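PDB 4BZP: bifunctional enzyme cysn/cysc from Mycobacterium tuberculosis, which transfers a phosphate from ATP to the 3'-hydroxyl of adenosine 5'-phosphosulfate through its APS kinase domain, a step of sulfate activation. Local coordinates for residues V8-L13 / S19-L24. Residues are numbered along the deposited sequence; the frame is centred on the assembly and turned at random. Where two conformers were deposited one is given.
With ADP (adenosine-5'-diphosphate), chain C.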
# COMPACT_ATOMS: atom_id res chain seq x y z
N VAL A 8 -3.38 14.13 -3.83
CA VAL A 8 -3.26 15.41 -3.18
C VAL A 8 -2.42 15.24 -1.93
O VAL A 8 -2.81 14.51 -1.02
CB VAL A 8 -4.64 15.96 -2.81
CG1 VAL A 8 -4.49 17.32 -2.13
CG2 VAL A 8 -5.52 16.06 -4.04
N TRP A 9 -1.27 15.89 -1.88
CA TRP A 9 -0.28 15.76 -0.80
C TRP A 9 -0.33 17.04 -0.02
O TRP A 9 0.15 18.12 -0.48
CB TRP A 9 1.10 15.54 -1.40
CG TRP A 9 2.17 15.10 -0.47
CD1 TRP A 9 2.98 15.89 0.25
CD2 TRP A 9 2.55 13.73 -0.17
NE1 TRP A 9 3.82 15.11 1.00
CE2 TRP A 9 3.60 13.78 0.73
CE3 TRP A 9 2.10 12.48 -0.60
CZ2 TRP A 9 4.22 12.61 1.23
CZ3 TRP A 9 2.73 11.35 -0.08
CH2 TRP A 9 3.72 11.46 0.80
N PHE A 10 -0.90 16.99 1.17
CA PHE A 10 -0.90 18.14 2.01
C PHE A 10 0.45 18.38 2.65
O PHE A 10 1.39 17.53 2.73
CB PHE A 10 -1.95 18.04 3.09
CG PHE A 10 -3.35 18.08 2.58
CD1 PHE A 10 -3.96 16.93 2.14
CD2 PHE A 10 -4.04 19.28 2.50
CE1 PHE A 10 -5.23 16.97 1.62
CE2 PHE A 10 -5.31 19.32 1.98
CZ PHE A 10 -5.93 18.15 1.60
N THR A 11 0.55 19.57 3.16
CA THR A 11 1.71 19.90 4.01
C THR A 11 1.32 21.11 4.84
O THR A 11 0.57 21.97 4.39
CB THR A 11 2.99 20.12 3.18
OG1 THR A 11 4.07 20.44 4.07
CG2 THR A 11 2.83 21.22 2.14
N GLY A 12 1.81 21.17 6.06
CA GLY A 12 1.55 22.26 6.98
C GLY A 12 1.72 21.82 8.41
O GLY A 12 1.71 20.62 8.72
N LEU A 13 1.76 22.80 9.30
CA LEU A 13 1.90 22.56 10.68
C LEU A 13 0.81 21.68 11.28
O LEU A 13 -0.31 21.62 10.77
CB LEU A 13 1.95 23.88 11.46
CG LEU A 13 3.10 24.81 11.12
CD1 LEU A 13 2.93 26.13 11.87
CD2 LEU A 13 4.44 24.22 11.47
N SER A 19 -6.06 17.35 7.79
CA SER A 19 -7.00 16.22 7.90
C SER A 19 -8.43 16.70 7.76
O SER A 19 -9.22 16.00 7.13
CB SER A 19 -6.80 15.43 9.18
OG SER A 19 -7.06 16.19 10.33
N SER A 20 -8.75 17.86 8.31
CA SER A 20 -10.14 18.34 8.18
C SER A 20 -10.48 18.54 6.73
O SER A 20 -11.55 18.13 6.28
CB SER A 20 -10.32 19.67 8.88
OG SER A 20 -10.07 19.63 10.27
N VAL A 21 -9.60 19.16 5.95
CA VAL A 21 -9.84 19.35 4.54
C VAL A 21 -9.86 18.04 3.79
O VAL A 21 -10.74 17.76 2.99
CB VAL A 21 -8.86 20.36 3.90
CG1 VAL A 21 -9.09 20.46 2.41
CG2 VAL A 21 -9.00 21.74 4.56
N ALA A 22 -8.90 17.16 4.04
CA ALA A 22 -8.83 15.88 3.35
C ALA A 22 -10.10 15.09 3.55
O ALA A 22 -10.62 14.53 2.60
CB ALA A 22 -7.59 15.09 3.87
N MET A 23 -10.57 15.01 4.79
CA MET A 23 -11.76 14.22 5.12
C MET A 23 -12.99 14.77 4.42
O MET A 23 -13.83 14.00 3.99
CB MET A 23 -11.98 14.13 6.63
CG MET A 23 -10.85 13.39 7.36
SD MET A 23 -10.86 11.64 6.99
CE MET A 23 -12.29 10.97 7.83
N LEU A 24 -13.12 16.10 4.35
CA LEU A 24 -14.29 16.69 3.73
C LEU A 24 -14.23 16.54 2.23
O LEU A 24 -15.23 16.26 1.57
CB LEU A 24 -14.47 18.14 4.13
CG LEU A 24 -15.75 18.78 3.54
CD1 LEU A 24 -17.01 18.00 3.81
CD2 LEU A 24 -15.89 20.16 4.12
PB ADP C . -4.02 18.92 10.83
O1B ADP C . -3.17 18.57 12.09
O2B ADP C . -3.28 19.74 9.83
O3B ADP C . -4.73 17.72 10.29
PA ADP C . -6.72 19.70 11.66
O1A ADP C . -6.87 18.73 12.75
O2A ADP C . -7.42 19.41 10.37
O3A ADP C . -5.17 19.91 11.39
O5' ADP C . -7.14 21.21 12.07
C5' ADP C . -7.02 21.63 13.41
C4' ADP C . -8.41 22.10 13.84
O4' ADP C . -8.60 23.41 13.34
C3' ADP C . -9.63 21.26 13.43
O3' ADP C . -10.16 20.62 14.57
C2' ADP C . -10.64 22.28 13.02
O2' ADP C . -11.65 22.32 14.07
C1' ADP C . -9.95 23.60 12.96
N9 ADP C . -9.91 24.12 11.58
C8 ADP C . -9.11 23.61 10.59
N7 ADP C . -9.26 24.27 9.43
C5 ADP C . -10.17 25.26 9.71
C6 ADP C . -10.77 26.28 8.88
N6 ADP C . -10.44 26.45 7.59
N1 ADP C . -11.68 27.06 9.53
C2 ADP C . -11.99 26.89 10.81
N3 ADP C . -11.50 25.94 11.64
C4 ADP C . -10.62 25.09 11.07
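The ring of Phe10, projecting from strand 6-11, meets the first turns of helix 18-31 through the atoms CE1, CZ and CE2 at its far end, and Val21 and Ala22 receive it. Phe10 CE1 lies 3.8 Å from Ala22 CB, while Phe10 CE2, on the other side of CZ, comes within 4.0 Å of Val21 CG1, so the two side chains straddle CZ. The CG of Phe10 points opposite its carbonyl carbon (chi1 -68°), which carries the ring from the strand toward the helix. Val21 turns CG1 anti to its own N (chi1 177°), which brings that methyl against the ring. The contact is wholly apolar, without a hydrogen bond between strand and helix.

The two residues just before them on the same helix grip the nucleotide. ADP O3B accepts bonds from Ser19 N (2.9 Å) and Ser19 OG (2.8 Å); ADP O2A is held likewise by Ser20 N and Ser20 OG. Such paired backbone and hydroxyl donors fit the strand-loop-helix of a Walker A P-loop, in which Lys18 also bonds ADP.

Around the contact, Phe10 packs on Val109 and Cys111 of strand 106-111, Ala22 touches Leu81 of strand 79-82, and Val21 reaches Gln164 of helix 161-173.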